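Putative pyridoxal phosphate-dependent transferase (Clostridium difficile, PDB 4DQ6) is a putative transferase of the class I and II aminotransferase family that binds pyridoxal-5'-phosphate, probably as its cofactor. Local coordinates at residues L35-A40 with R376-E381; E293-Y298 with N371-R376. All blocks are in the same frame, centred on the assembly; numbering follows the deposited sequence.

Contact 1: L35-A40 with R376-E381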
loop_
_atom_site.group_PDB
_atom_site.type_symbol
_atom_site.label_atom_id
_atom_site.label_comp_id
_atom_site.label_asym_id
_atom_site.label_seq_id
_atom_site.Cartn_x
_atom_site.Cartn_y
_atom_site.Cartn_z
ATOM N N LEU A 35 -16.507 -23.228 -9.146
ATOM C CA LEU A 35 -17.078 -22.007 -9.710
ATOM C C LEU A 35 -17.065 -20.978 -8.558
ATOM O O LEU A 35 -17.719 -21.197 -7.561
ATOM C CB LEU A 35 -18.521 -22.237 -10.180
ATOM C CG LEU A 35 -19.261 -21.112 -10.947
ATOM C CD1 LEU A 35 -20.349 -21.674 -11.862
ATOM C CD2 LEU A 35 -19.910 -20.126 -10.004
ATOM N N PRO A 36 -16.355 -19.865 -8.726
ATOM C CA PRO A 36 -16.179 -18.954 -7.574
ATOM C C PRO A 36 -17.294 -17.921 -7.442
ATOM O O PRO A 36 -17.551 -17.137 -8.352
ATOM C CB PRO A 36 -14.840 -18.277 -7.902
ATOM C CG PRO A 36 -14.844 -18.236 -9.375
ATOM C CD PRO A 36 -15.466 -19.508 -9.844
ATOM N N MET A 37 -17.924 -17.876 -6.275
ATOM C CA MET A 37 -18.937 -16.881 -5.984
ATOM C C MET A 37 -18.720 -16.321 -4.589
ATOM O O MET A 37 -19.707 -16.017 -3.867
ATOM C CB MET A 37 -20.335 -17.517 -6.043
ATOM C CG MET A 37 -20.667 -18.216 -7.350
ATOM S SD MET A 37 -20.900 -17.133 -8.771
ATOM C CE MET A 37 -22.548 -16.458 -8.462
ATOM N N TRP A 38 -17.465 -16.189 -4.224
ATOM C CA TRP A 38 -17.135 -15.968 -2.810
ATOM C C TRP A 38 -16.609 -14.565 -2.627
ATOM O O TRP A 38 -17.385 -13.625 -2.359
ATOM C CB TRP A 38 -16.234 -17.119 -2.287
ATOM C CG TRP A 38 -14.881 -17.279 -2.980
ATOM C CD1 TRP A 38 -14.616 -17.600 -4.323
ATOM C CD2 TRP A 38 -13.566 -17.191 -2.350
ATOM N NE1 TRP A 38 -13.275 -17.654 -4.552
ATOM C CE2 TRP A 38 -12.591 -17.441 -3.399
ATOM C CE3 TRP A 38 -13.107 -16.906 -1.055
ATOM C CZ2 TRP A 38 -11.232 -17.419 -3.169
ATOM C CZ3 TRP A 38 -11.729 -16.870 -0.834
ATOM C CH2 TRP A 38 -10.803 -17.154 -1.865
ATOM N N VAL A 39 -15.316 -14.367 -2.856
ATOM C CA VAL A 39 -14.646 -13.054 -2.704
ATOM C C VAL A 39 -15.438 -11.918 -3.355
ATOM O O VAL A 39 -15.840 -12.026 -4.537
ATOM C CB VAL A 39 -13.249 -13.155 -3.392
ATOM C CG1 VAL A 39 -12.733 -11.779 -3.888
ATOM C CG2 VAL A 39 -12.267 -13.878 -2.475
ATOM N N ALA A 40 -15.581 -10.785 -2.683
ATOM C CA ALA A 40 -16.283 -9.604 -3.200
ATOM C C ALA A 40 -15.411 -8.751 -4.126
ATOM O O ALA A 40 -14.988 -7.643 -3.787
ATOM C CB ALA A 40 -16.808 -8.767 -1.990
ATOM N N ARG A 376 -25.069 -13.006 -15.954
ATOM C CA ARG A 376 -26.206 -13.852 -15.760
ATOM C C ARG A 376 -25.916 -15.318 -15.991
ATOM O O ARG A 376 -26.366 -16.176 -15.231
ATOM C CB ARG A 376 -27.393 -13.384 -16.635
ATOM C CG ARG A 376 -28.657 -14.218 -16.456
ATOM C CD ARG A 376 -29.232 -14.237 -15.048
ATOM N NE ARG A 376 -29.611 -12.894 -14.694
ATOM C CZ ARG A 376 -30.760 -12.312 -14.986
ATOM N NH1 ARG A 376 -31.703 -12.951 -15.680
ATOM N NH2 ARG A 376 -30.934 -11.037 -14.688
ATOM N N SER A 377 -25.202 -15.627 -17.088
ATOM C CA SER A 377 -24.861 -16.998 -17.431
ATOM C C SER A 377 -24.113 -17.708 -16.277
ATOM O O SER A 377 -24.351 -18.877 -16.026
ATOM C CB SER A 377 -24.076 -17.032 -18.761
ATOM O OG SER A 377 -24.934 -16.855 -19.851
ATOM N N MET A 378 -23.160 -17.001 -15.659
ATOM C CA MET A 378 -22.353 -17.563 -14.579
ATOM C C MET A 378 -23.199 -17.740 -13.309
ATOM O O MET A 378 -23.106 -18.730 -12.612
ATOM C CB MET A 378 -21.184 -16.633 -14.275
ATOM C CG MET A 378 -20.360 -17.038 -13.085
ATOM S SD MET A 378 -18.809 -16.113 -13.040
ATOM C CE MET A 378 -18.277 -16.508 -11.354
ATOM N N LEU A 379 -24.061 -16.775 -13.058
ATOM C CA LEU A 379 -25.003 -16.857 -11.940
ATOM C C LEU A 379 -25.941 -18.046 -12.068
ATOM O O LEU A 379 -26.129 -18.832 -11.144
ATOM C CB LEU A 379 -25.787 -15.552 -11.825
ATOM C CG LEU A 379 -26.872 -15.527 -10.736
ATOM C CD1 LEU A 379 -26.419 -15.929 -9.292
ATOM C CD2 LEU A 379 -27.554 -14.152 -10.688
ATOM N N GLU A 380 -26.491 -18.221 -13.265
ATOM C CA GLU A 380 -27.331 -19.423 -13.543
ATOM C C GLU A 380 -26.571 -20.716 -13.251
ATOM O O GLU A 380 -27.072 -21.636 -12.619
ATOM C CB GLU A 380 -27.966 -19.461 -14.949
ATOM C CG GLU A 380 -28.432 -20.901 -15.230
ATOM C CD GLU A 380 -29.089 -21.146 -16.573
ATOM O OE1 GLU A 380 -28.451 -21.013 -17.642
ATOM O OE2 GLU A 380 -30.261 -21.559 -16.522
ATOM N N GLU A 381 -25.342 -20.808 -13.752
ATOM C CA GLU A 381 -24.537 -21.972 -13.514
ATOM C C GLU A 381 -24.296 -22.201 -12.041
ATOM O O GLU A 381 -24.330 -23.332 -11.580
ATOM C CB GLU A 381 -23.211 -21.871 -14.330
ATOM C CG GLU A 381 -22.463 -23.147 -14.504
ATOM C CD GLU A 381 -21.062 -22.892 -15.008
ATOM O OE1 GLU A 381 -20.945 -22.170 -16.028
ATOM O OE2 GLU A 381 -20.088 -23.401 -14.396
#
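The backbone oxygen Pro36 O is the polar atom on which this contact closes, and what meets it is carbon: Met378 CE comes to 3.2 Å from Pro36 O. The oxygen is buried and has no hydrogen-bond partner in the model, so the polarised methyl next to a thioether sulfur is a fitting neighbour for it. The side chain of Met378 starts with CG opposite the backbone N (chi1 174°) and stays extended, which carries its methyl from the helix deep among the residues of 35-37. There CE also lies 4.3 Å from Pro36 CG. In the conformer described, Leu35 lies along the Met378 chain, running the opposite way, though its exact approach is doubtful.

Strand 35-36 pairs in parallel with 352-353, and 376-381 opens the last helix of the chain. Their packing brings a piece from near the N-terminus against the C-terminal helix, as in the small domain of fold type I pyridoxal-phosphate enzymes.

Met37 runs past Met378 in the opposite sense, its SD 3.7 Å from Met378 CE. Bends at chi2 (-70°) and chi3 (-76°) fold the flexible, unbranched chain, and its methyl reaches Leu379, where Met37 CE is 4.0 Å from Leu379 CD1 and the two side chains meet at about a right angle. Leu379 also packs against Asn302 and Phe305 of helix 289-313.

Contact 2: E293-Y298 with N371-R376; sequences ESFLEY and NLACPR
Phe295 and Tyr298, about one turn apart on helix 289-313, both reach the loop 371-376 with the edges of their rings. Asn371, at the end of strand 367-371, opens the segment, and its OD1 accepts from Ala373 N at 2.9 Å, the donor meeting the amide oxygen almost head-on. This Asx turn suits asparagine, since its amide can take the N-H two residues on while ND2 donates to Asp41 O. Leu372 turns to Ile303 and Ala306, farther along the same long helix. Ala373, the centre of an inverse gamma turn closed by a weak bond from Cys374 N to Leu372 O, sets its small methyl near the plane of the Phe295 ring, with Ala373 CB 4.3 Å from Phe295 CE1.

Cys374 sets its CB away from this helix, and its side chain touches Leu379, but its carbonyl oxygen lies at the ring edge of Tyr298, in the ring plane, Cys374 O being 3.8 Å from Tyr298 CE2; the same oxygen accepts from Asn302 ND2. Pro375 holds the N-cap position and presents CA 3.7 Å from Tyr298 OH. Next, Arg376 N, in the first turn of the helix, donates to Tyr298 OH at 2.9 Å, nearly straight at 166°. A chi1 of -164° swings the tyrosine ring out from its helix to receive that bond. The Arg376 chain bends back, its guanidinium tilted 40° from the ring; NE binds Asn302 OD1, and NH2 binds Ser301 OG and a water 2.9 Å from Arg376 NH2. Lying over the centre of one ring face, this water donates to Tyr298 O at 2.7 Å.

Tyr298 OH thus accepts from a helix start and donates its hydrogen bond to Asn9 OD1, and the incoming bond probably polarises the hydroxyl and makes it a stronger donor.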
loop_
_atom_site.group_PDB
_atom_site.type_symbol
_atom_site.label_atom_id
_atom_site.label_comp_id
_atom_site.label_asym_id
_atom_site.label_seq_id
_atom_site.Cartn_x
_atom_site.Cartn_y
_atom_site.Cartn_z
ATOM N N GLU A 293 -24.828 3.322 -12.838
ATOM C CA GLU A 293 -26.282 3.196 -12.879
ATOM C C GLU A 293 -26.652 1.930 -13.696
ATOM O O GLU A 293 -27.581 1.188 -13.337
ATOM C CB GLU A 293 -26.933 4.471 -13.417
ATOM C CG GLU A 293 -26.822 5.673 -12.482
ATOM C CD GLU A 293 -27.523 5.533 -11.142
ATOM O OE1 GLU A 293 -28.562 4.823 -11.027
ATOM O OE2 GLU A 293 -27.068 6.160 -10.150
ATOM N N SER A 294 -25.922 1.671 -14.769
ATOM C CA SER A 294 -26.175 0.490 -15.614
ATOM C C SER A 294 -25.849 -0.797 -14.868
ATOM O O SER A 294 -26.607 -1.741 -14.938
ATOM C CB SER A 294 -25.391 0.556 -16.919
ATOM O OG SER A 294 -25.781 -0.428 -17.911
ATOM N N PHE A 295 -24.748 -0.794 -14.074
ATOM C CA PHE A 295 -24.365 -1.939 -13.295
ATOM C C PHE A 295 -25.477 -2.199 -12.263
ATOM O O PHE A 295 -25.858 -3.356 -12.071
ATOM C CB PHE A 295 -23.048 -1.681 -12.513
ATOM C CG PHE A 295 -22.844 -2.595 -11.350
ATOM C CD1 PHE A 295 -22.475 -3.887 -11.543
ATOM C CD2 PHE A 295 -23.049 -2.179 -10.038
ATOM C CE1 PHE A 295 -22.296 -4.763 -10.494
ATOM C CE2 PHE A 295 -22.853 -3.046 -8.987
ATOM C CZ PHE A 295 -22.487 -4.320 -9.175
ATOM N N LEU A 296 -26.031 -1.151 -11.640
ATOM C CA LEU A 296 -27.026 -1.357 -10.587
ATOM C C LEU A 296 -28.317 -1.929 -11.144
ATOM O O LEU A 296 -28.992 -2.738 -10.506
ATOM C CB LEU A 296 -27.253 -0.085 -9.825
ATOM C CG LEU A 296 -26.144 0.415 -8.888
ATOM C CD1 LEU A 296 -26.507 1.814 -8.434
ATOM C CD2 LEU A 296 -25.907 -0.513 -7.678
ATOM N N GLU A 297 -28.646 -1.564 -12.369
ATOM C CA GLU A 297 -29.786 -2.218 -13.055
ATOM C C GLU A 297 -29.557 -3.722 -13.351
ATOM O O GLU A 297 -30.405 -4.564 -13.107
ATOM C CB GLU A 297 -30.073 -1.472 -14.349
ATOM C CG GLU A 297 -30.742 -0.156 -14.084
ATOM C CD GLU A 297 -32.259 -0.284 -13.934
ATOM O OE1 GLU A 297 -32.791 -1.415 -14.058
ATOM O OE2 GLU A 297 -32.920 0.757 -13.676
ATOM N N TYR A 298 -28.352 -4.014 -13.826
ATOM C CA TYR A 298 -27.957 -5.382 -14.067
ATOM C C TYR A 298 -27.950 -6.222 -12.775
ATOM O O TYR A 298 -28.421 -7.311 -12.771
ATOM C CB TYR A 298 -26.625 -5.423 -14.811
ATOM C CG TYR A 298 -26.325 -6.773 -15.445
ATOM C CD1 TYR A 298 -26.806 -7.052 -16.677
ATOM C CD2 TYR A 298 -25.690 -7.808 -14.749
ATOM C CE1 TYR A 298 -26.563 -8.255 -17.320
ATOM C CE2 TYR A 298 -25.414 -9.049 -15.377
ATOM C CZ TYR A 298 -25.884 -9.267 -16.673
ATOM O OH TYR A 298 -25.621 -10.514 -17.249
ATOM N N ASN A 371 -21.894 -14.101 -4.157
ATOM C CA ASN A 371 -21.544 -12.944 -4.950
ATOM C C ASN A 371 -22.255 -12.879 -6.294
ATOM O O ASN A 371 -21.988 -13.727 -7.136
ATOM C CB ASN A 371 -20.026 -12.872 -5.110
ATOM C CG ASN A 371 -19.547 -11.656 -5.866
ATOM O OD1 ASN A 371 -20.294 -11.004 -6.607
ATOM N ND2 ASN A 371 -18.240 -11.428 -5.798
ATOM N N LEU A 372 -23.151 -11.902 -6.481
ATOM C CA LEU A 372 -23.961 -11.787 -7.708
ATOM C C LEU A 372 -23.457 -10.812 -8.721
ATOM O O LEU A 372 -24.169 -10.516 -9.715
ATOM C CB LEU A 372 -25.426 -11.498 -7.313
ATOM C CG LEU A 372 -26.332 -12.734 -7.250
ATOM C CD1 LEU A 372 -25.753 -13.813 -6.333
ATOM C CD2 LEU A 372 -27.765 -12.328 -6.862
ATOM N N ALA A 373 -22.259 -10.270 -8.552
ATOM C CA ALA A 373 -21.666 -9.312 -9.499
ATOM C C ALA A 373 -20.916 -10.103 -10.537
ATOM O O ALA A 373 -19.681 -10.098 -10.624
ATOM C CB ALA A 373 -20.723 -8.320 -8.772
ATOM N N CYS A 374 -21.698 -10.815 -11.364
ATOM C CA CYS A 374 -21.113 -11.666 -12.401
ATOM C C CYS A 374 -22.138 -11.770 -13.548
ATOM O O CYS A 374 -23.312 -11.482 -13.336
ATOM C CB CYS A 374 -20.767 -13.044 -11.889
ATOM S SG CYS A 374 -22.169 -13.997 -11.280
ATOM N N PRO A 375 -21.726 -12.210 -14.724
ATOM C CA PRO A 375 -22.714 -12.368 -15.793
ATOM C C PRO A 375 -23.870 -13.280 -15.403
ATOM O O PRO A 375 -23.679 -14.265 -14.685
ATOM C CB PRO A 375 -21.887 -12.948 -16.954
ATOM C CG PRO A 375 -20.522 -12.401 -16.726
ATOM C CD PRO A 375 -20.351 -12.404 -15.234
ATOM N N ARG A 376 -25.069 -13.006 -15.954
ATOM C CA ARG A 376 -26.206 -13.852 -15.760
ATOM C C ARG A 376 -25.916 -15.318 -15.991
ATOM O O ARG A 376 -26.366 -16.176 -15.231
ATOM C CB ARG A 376 -27.393 -13.384 -16.635
ATOM C CG ARG A 376 -28.657 -14.218 -16.456
ATOM C CD ARG A 376 -29.232 -14.237 -15.048
ATOM N NE ARG A 376 -29.611 -12.894 -14.694
ATOM C CZ ARG A 376 -30.760 -12.312 -14.986
ATOM N NH1 ARG A 376 -31.703 -12.951 -15.680
ATOM N NH2 ARG A 376 -30.934 -11.037 -14.688
HETATM O O HOH W 1 -28.873 -9.015 -14.851
#

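Overall arrangement
Contacts 1 and 2 follow one another along 371-381, sharing Arg376, and their centres lie 11 Å apart. Asn371 joins them directly: its backbone N is 2.9 Å from Met37 O and its ND2 is 2.8 Å from Val39 O, both probable hydrogen bonds to the segment 35-40. Leu372 CD1 packs 3.7 Å from Leu379 CD1, linking the loop of contact 2 to the helix of contact 1. Together they bind the early segment 35-40, the long helix 289-313 and the last helix 376-390 into one unit. A bound pyridoxal-5'-phosphate is about 12 Å from the side chain of Ala373, and none of the pocket residues belongs to contact 2.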